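Long-range contact in methylenetetrahydrofolate--tRNA-(uracil-5-)-methyltransferase TrmFO (Thermus thermophilus, PDB 3G5S), which catalyses the folate-dependent methylation of uridine 54 in tRNA to 5-methyluridine, using FAD as cofactor and NADH or NADPH as reductant: residues Ser14-Gly24 / Ile104-Leu114. Sequence-based numbering, arbitrary orientation.
Sequences SEAAWTLLRLG and ITERLTGHPLL. With EDO (1,2-ethanediol), chain I.
L108 is the apolar knob of this contact, set into a hole formed by S14, A17, W18 and L21 on the neighbouring helix. Its two methyls divide the work: CD1 lies against S14 CB at 3.7 Å, while CD2 meets A17 CB, the edge of the six-membered ring of W18 at CE3, and L21 CD1 (3.7 Å). I104 CG2 extends the packing beside S14, whose OG is hydrogen-bonded to the G10 carbonyl. L21 also packs on the turn that follows helix 97-109, its CD2 against L113 CB at 3.7 Å and its CD1 in contact with L114 CB. The axes of 14-22 and 104-109 come within 10.6 Å at 35° in a Rossmann-type FAD-binding fold: helix 11-22 follows strand 4-7 and the glycine-rich FAD loop, and helix 97-109 leads through a type I turn, H111 to L114, into outer strand 114-117 of the parallel sheet. W18, with CG anti to the backbone N (chi1 -169°), turns its benzo edge under the R107 guanidinium, CH2 lying 3.4 Å from NH2; the two planes stand 83° apart, edge on face. The H111 imidazole receives a CH-pi contact from L21 CB, 3.8 Å from the ring centroid and almost on the normal. In the ring plane, H111 ND1 accepts the L113 backbone N-H (3.0 Å), which fixes the rotation of the ring. With an alanine in place of H111, L21 CB is likely to lose its aromatic cover and the L113 amide this acceptor. A Schellman motif closes helix 11-22 at G24, whose O meets L113 CD1 and, by hydrogen bond, 1,2-ethanediol O1.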
ATOM      1  N   SER A  14       6.840   5.271  14.436  1.00  9.97           N
ATOM      2  CA  SER A  14       6.361   5.247  15.806  1.00 10.04           C
ATOM      3  C   SER A  14       6.046   3.815  16.231  1.00  9.75           C
ATOM      4  O   SER A  14       6.401   3.393  17.340  1.00 10.51           O
ATOM      5  CB  SER A  14       5.131   6.139  15.972  1.00 11.05           C
ATOM      6  OG  SER A  14       5.455   7.513  15.818  1.00 11.80           O
ATOM      7  N   GLU A  15       5.376   3.063  15.362  1.00  9.72           N
ATOM      8  CA  GLU A  15       5.064   1.686  15.695  1.00  9.70           C
ATOM      9  C   GLU A  15       6.312   0.806  15.734  1.00  9.20           C
ATOM     10  O   GLU A  15       6.435  -0.061  16.599  1.00  9.87           O
ATOM     11  CB  GLU A  15       4.028   1.096  14.741  1.00 10.45           C
ATOM     12  CG  GLU A  15       3.410  -0.170  15.291  1.00 11.08           C
ATOM     13  CD  GLU A  15       2.478   0.110  16.457  1.00 11.11           C
ATOM     14  OE1 GLU A  15       1.414   0.724  16.214  1.00 11.95           O
ATOM     15  OE2 GLU A  15       2.792  -0.285  17.609  1.00 11.79           O
ATOM     16  N   ALA A  16       7.240   1.021  14.805  1.00  9.35           N
ATOM     17  CA  ALA A  16       8.484   0.261  14.824  1.00  9.64           C
ATOM     18  C   ALA A  16       9.225   0.486  16.142  1.00  9.88           C
ATOM     19  O   ALA A  16       9.677  -0.468  16.788  1.00 10.01           O
ATOM     20  CB  ALA A  16       9.367   0.642  13.643  1.00  9.89           C
ATOM     21  N   ALA A  17       9.349   1.752  16.538  1.00  9.84           N
ATOM     22  CA  ALA A  17      10.011   2.094  17.791  1.00 10.69           C
ATOM     23  C   ALA A  17       9.323   1.421  18.971  1.00 10.35           C
ATOM     24  O   ALA A  17       9.981   0.851  19.835  1.00 11.02           O
ATOM     25  CB  ALA A  17      10.055   3.604  17.980  1.00 11.31           C
ATOM     26  N   TRP A  18       7.997   1.480  19.011  1.00 10.78           N
ATOM     27  CA  TRP A  18       7.281   0.892  20.133  1.00 11.10           C
ATOM     28  C   TRP A  18       7.531  -0.611  20.220  1.00 10.52           C
ATOM     29  O   TRP A  18       7.658  -1.172  21.313  1.00 11.49           O
ATOM     30  CB  TRP A  18       5.788   1.175  19.993  1.00 11.46           C
ATOM     31  CG  TRP A  18       4.997   0.855  21.215  1.00 12.22           C
ATOM     32  CD1 TRP A  18       4.003  -0.071  21.329  1.00 12.86           C
ATOM     33  CD2 TRP A  18       5.110   1.486  22.496  1.00 13.46           C
ATOM     34  NE1 TRP A  18       3.497  -0.065  22.609  1.00 14.16           N
ATOM     35  CE2 TRP A  18       4.160   0.884  23.344  1.00 15.10           C
ATOM     36  CE3 TRP A  18       5.933   2.495  23.011  1.00 14.58           C
ATOM     37  CZ2 TRP A  18       4.009   1.261  24.678  1.00 17.15           C
ATOM     38  CZ3 TRP A  18       5.779   2.871  24.333  1.00 16.67           C
ATOM     39  CH2 TRP A  18       4.826   2.254  25.152  1.00 17.95           C
ATOM     40  N   THR A  19       7.588  -1.269  19.070  1.00 10.23           N
ATOM     41  CA  THR A  19       7.799  -2.708  19.047  1.00 10.37           C
ATOM     42  C   THR A  19       9.172  -3.069  19.618  1.00 10.18           C
ATOM     43  O   THR A  19       9.306  -3.978  20.443  1.00 11.11           O
ATOM     44  CB  THR A  19       7.652  -3.258  17.615  1.00 11.39           C
ATOM     45  OG1 THR A  19       6.425  -2.791  17.039  1.00 11.98           O
ATOM     46  CG2 THR A  19       7.645  -4.774  17.618  1.00 11.83           C
ATOM     47  N   LEU A  20      10.190  -2.342  19.175  1.00 10.20           N
ATOM     48  CA  LEU A  20      11.529  -2.518  19.703  1.00 10.78           C
ATOM     49  C   LEU A  20      11.554  -2.309  21.219  1.00 10.70           C
ATOM     50  O   LEU A  20      12.100  -3.129  21.964  1.00 11.57           O
ATOM     51  CB  LEU A  20      12.469  -1.546  19.001  1.00 10.90           C
ATOM     52  CG  LEU A  20      12.891  -1.968  17.593  1.00 10.96           C
ATOM     53  CD1 LEU A  20      13.061  -0.766  16.673  1.00 11.42           C
ATOM     54  CD2 LEU A  20      14.170  -2.775  17.652  1.00 11.28           C
ATOM     55  N   LEU A  21      10.957  -1.214  21.673  1.00 10.77           N
ATOM     56  CA  LEU A  21      10.962  -0.877  23.090  1.00 12.28           C
ATOM     57  C   LEU A  21      10.266  -1.950  23.926  1.00 12.59           C
ATOM     58  O   LEU A  21      10.742  -2.312  25.005  1.00 14.08           O
ATOM     59  CB  LEU A  21      10.322   0.494  23.316  1.00 12.41           C
ATOM     60  CG  LEU A  21      11.052   1.669  22.656  1.00 12.92           C
ATOM     61  CD1 LEU A  21      10.193   2.924  22.671  1.00 14.88           C
ATOM     62  CD2 LEU A  21      12.398   1.922  23.332  1.00 12.98           C
ATOM     63  N   ARG A  22       9.140  -2.457  23.422  1.00 13.38           N
ATOM     64  CA  ARG A  22       8.370  -3.500  24.109  1.00 14.83           C
ATOM     65  C   ARG A  22       9.191  -4.762  24.308  1.00 14.09           C
ATOM     66  O   ARG A  22       8.988  -5.498  25.277  1.00 15.49           O
ATOM     67  CB  ARG A  22       7.095  -3.866  23.325  1.00 18.36           C
ATOM     68  CG  ARG A  22       6.078  -2.750  23.194  1.00 20.26           C
ATOM     69  CD  ARG A  22       4.711  -3.283  22.835  1.00 19.96           C
ATOM     70  NE  ARG A  22       4.459  -3.500  21.410  1.00 19.79           N
ATOM     71  CZ  ARG A  22       3.717  -4.507  20.947  1.00 17.72           C
ATOM     72  NH1 ARG A  22       3.233  -5.400  21.792  1.00 17.37           N
ATOM     73  NH2 ARG A  22       3.488  -4.651  19.652  1.00 18.20           N
ATOM     74  N   LEU A  23      10.086  -5.025  23.361  1.00 13.81           N
ATOM     75  CA  LEU A  23      10.957  -6.190  23.422  1.00 14.27           C
ATOM     76  C   LEU A  23      12.274  -5.899  24.147  1.00 14.39           C
ATOM     77  O   LEU A  23      13.184  -6.728  24.158  1.00 16.19           O
ATOM     78  CB  LEU A  23      11.202  -6.746  22.014  1.00 15.38           C
ATOM     79  CG  LEU A  23       9.949  -7.379  21.389  1.00 17.45           C
ATOM     80  CD1 LEU A  23      10.164  -7.613  19.906  1.00 18.17           C
ATOM     81  CD2 LEU A  23       9.564  -8.669  22.094  1.00 20.72           C
ATOM     82  N   GLY A  24      12.362  -4.728  24.770  1.00 13.56           N
ATOM     83  CA  GLY A  24      13.526  -4.372  25.566  1.00 14.51           C
ATOM     84  C   GLY A  24      14.757  -3.953  24.779  1.00 14.21           C
ATOM     85  O   GLY A  24      15.873  -4.005  25.300  1.00 14.56           O
ATOM     86  N   ILE A 104       0.545   8.962  21.400  1.00 13.87           N
ATOM     87  CA  ILE A 104       1.687   8.251  20.841  1.00 13.13           C
ATOM     88  C   ILE A 104       3.000   8.933  21.233  1.00 13.07           C
ATOM     89  O   ILE A 104       3.964   8.278  21.637  1.00 13.45           O
ATOM     90  CB  ILE A 104       1.550   8.141  19.312  1.00 12.57           C
ATOM     91  CG1 ILE A 104       0.369   7.220  18.971  1.00 12.78           C
ATOM     92  CG2 ILE A 104       2.832   7.629  18.687  1.00 12.57           C
ATOM     93  CD1 ILE A 104      -0.034   7.242  17.523  1.00 12.82           C
ATOM     94  N   THR A 105       3.024  10.253  21.120  1.00 13.88           N
ATOM     95  CA  THR A 105       4.219  11.023  21.433  1.00 14.61           C
ATOM     96  C   THR A 105       4.584  10.887  22.910  1.00 15.39           C
ATOM     97  O   THR A 105       5.749  10.713  23.256  1.00 16.18           O
ATOM     98  CB  THR A 105       4.033  12.500  21.064  1.00 15.66           C
ATOM     99  OG1 THR A 105       3.777  12.611  19.658  1.00 15.35           O
ATOM    100  CG2 THR A 105       5.280  13.293  21.414  1.00 17.08           C
ATOM    101  N   GLU A 106       3.581  10.959  23.780  1.00 16.03           N
ATOM    102  CA  GLU A 106       3.811  10.808  25.214  1.00 18.05           C
ATOM    103  C   GLU A 106       4.332   9.417  25.583  1.00 17.06           C
ATOM    104  O   GLU A 106       5.285   9.293  26.354  1.00 17.84           O
ATOM    105  CB  GLU A 106       2.538  11.122  26.005  1.00 21.16           C
ATOM    106  CG  GLU A 106       2.071  12.565  25.893  1.00 25.81           C
ATOM    107  CD  GLU A 106       0.873  12.859  26.780  1.00 30.23           C
ATOM    108  OE1 GLU A 106       0.864  12.400  27.944  1.00 32.05           O
ATOM    109  OE2 GLU A 106      -0.058  13.553  26.317  1.00 32.38           O
ATOM    110  N   ARG A 107       3.713   8.371  25.037  1.00 15.84           N
ATOM    111  CA  ARG A 107       4.113   7.009  25.388  1.00 15.96           C
ATOM    112  C   ARG A 107       5.543   6.728  24.940  1.00 15.91           C
ATOM    113  O   ARG A 107       6.323   6.131  25.672  1.00 16.75           O
ATOM    114  CB  ARG A 107       3.158   5.960  24.800  1.00 17.04           C
ATOM    115  CG  ARG A 107       1.747   5.932  25.396  1.00 19.16           C
ATOM    116  CD  ARG A 107       1.730   5.765  26.907  1.00 21.94           C
ATOM    117  NE  ARG A 107       2.460   4.595  27.393  1.00 23.68           N
ATOM    118  CZ  ARG A 107       1.995   3.347  27.374  1.00 24.16           C
ATOM    119  NH1 ARG A 107       0.802   3.084  26.862  1.00 25.29           N
ATOM    120  NH2 ARG A 107       2.729   2.355  27.861  1.00 23.88           N
ATOM    121  N   LEU A 108       5.884   7.156  23.729  1.00 14.97           N
ATOM    122  CA  LEU A 108       7.235   6.961  23.216  1.00 14.87           C
ATOM    123  C   LEU A 108       8.259   7.792  23.982  1.00 15.70           C
ATOM    124  O   LEU A 108       9.257   7.267  24.480  1.00 16.33           O
ATOM    125  CB  LEU A 108       7.290   7.294  21.725  1.00 13.38           C
ATOM    126  CG  LEU A 108       6.775   6.180  20.815  1.00 13.19           C
ATOM    127  CD1 LEU A 108       6.498   6.694  19.415  1.00 14.74           C
ATOM    128  CD2 LEU A 108       7.757   5.025  20.785  1.00 14.22           C
ATOM    129  N   THR A 109       8.004   9.091  24.081  1.00 15.89           N
ATOM    130  CA  THR A 109       8.971  10.002  24.682  1.00 17.79           C
ATOM    131  C   THR A 109       9.274   9.624  26.131  1.00 18.62           C
ATOM    132  O   THR A 109      10.398   9.795  26.600  1.00 19.40           O
ATOM    133  CB  THR A 109       8.503  11.466  24.583  1.00 19.45           C
ATOM    134  OG1 THR A 109       8.323  11.814  23.204  1.00 20.32           O
ATOM    135  CG2 THR A 109       9.533  12.405  25.204  1.00 21.73           C
ATOM    136  N   GLY A 110       8.275   9.090  26.827  1.00 18.20           N
ATOM    137  CA  GLY A 110       8.428   8.709  28.217  1.00 19.91           C
ATOM    138  C   GLY A 110       9.092   7.367  28.477  1.00 19.07           C
ATOM    139  O   GLY A 110       9.349   7.019  29.628  1.00 20.51           O
ATOM    140  N   HIS A 111       9.373   6.604  27.424  1.00 17.65           N
ATOM    141  CA  HIS A 111       9.992   5.291  27.600  1.00 16.57           C
ATOM    142  C   HIS A 111      11.483   5.411  27.933  1.00 16.96           C
ATOM    143  O   HIS A 111      12.211   6.125  27.246  1.00 16.73           O
ATOM    144  CB  HIS A 111       9.815   4.430  26.349  1.00 15.49           C
ATOM    145  CG  HIS A 111       9.998   2.972  26.611  1.00 16.21           C
ATOM    146  ND1 HIS A 111      11.229   2.412  26.878  1.00 15.99           N
ATOM    147  CD2 HIS A 111       9.101   1.963  26.686  1.00 17.25           C
ATOM    148  CE1 HIS A 111      11.083   1.117  27.096  1.00 16.37           C
ATOM    149  NE2 HIS A 111       9.798   0.820  26.988  1.00 17.31           N
ATOM    150  N   PRO A 112      11.945   4.687  28.971  0.50 17.52           N
ATOM    151  CA  PRO A 112      13.342   4.796  29.422  0.50 17.49           C
ATOM    152  C   PRO A 112      14.364   4.397  28.364  0.50 16.73           C
ATOM    153  O   PRO A 112      15.523   4.802  28.459  0.50 17.39           O
ATOM    154  CB  PRO A 112      13.424   3.798  30.584  0.50 19.13           C
ATOM    155  CG  PRO A 112      12.016   3.537  30.995  0.50 18.93           C
ATOM    156  CD  PRO A 112      11.181   3.704  29.760  0.50 18.45           C
ATOM    157  N   LEU A 113      13.952   3.601  27.386  1.00 15.61           N
ATOM    158  CA  LEU A 113      14.889   3.092  26.390  1.00 14.21           C
ATOM    159  C   LEU A 113      14.853   3.839  25.056  1.00 12.86           C
ATOM    160  O   LEU A 113      15.534   3.442  24.109  1.00 13.19           O
ATOM    161  CB  LEU A 113      14.681   1.592  26.171  1.00 15.38           C
ATOM    162  CG  LEU A 113      14.848   0.679  27.390  1.00 16.49           C
ATOM    163  CD1 LEU A 113      14.658  -0.779  26.994  1.00 17.87           C
ATOM    164  CD2 LEU A 113      16.196   0.871  28.076  1.00 17.51           C
ATOM    165  N   LEU A 114      14.087   4.925  24.988  1.00 13.83           N
ATOM    166  CA  LEU A 114      13.983   5.711  23.760  1.00 14.45           C
ATOM    167  C   LEU A 114      14.763   7.018  23.828  1.00 14.77           C
ATOM    168  O   LEU A 114      14.537   7.839  24.716  1.00 16.13           O
ATOM    169  CB  LEU A 114      12.522   6.029  23.438  1.00 15.60           C
ATOM    170  CG  LEU A 114      12.363   6.883  22.172  1.00 18.48           C
ATOM    171  CD1 LEU A 114      12.736   6.072  20.950  1.00 18.35           C
ATOM    172  CD2 LEU A 114      10.962   7.439  22.030  1.00 20.33           C
TER
HETATM  173  C1  EDO I 451      16.404  -7.186  25.691  1.00 19.76           C
HETATM  174  O1  EDO I 451      16.345  -6.337  26.841  1.00 19.95           O
HETATM  175  C2  EDO I 451      17.787  -7.064  25.070  1.00 19.72           C
HETATM  176  O2  EDO I 451      18.791  -7.347  26.050  1.00 19.93           O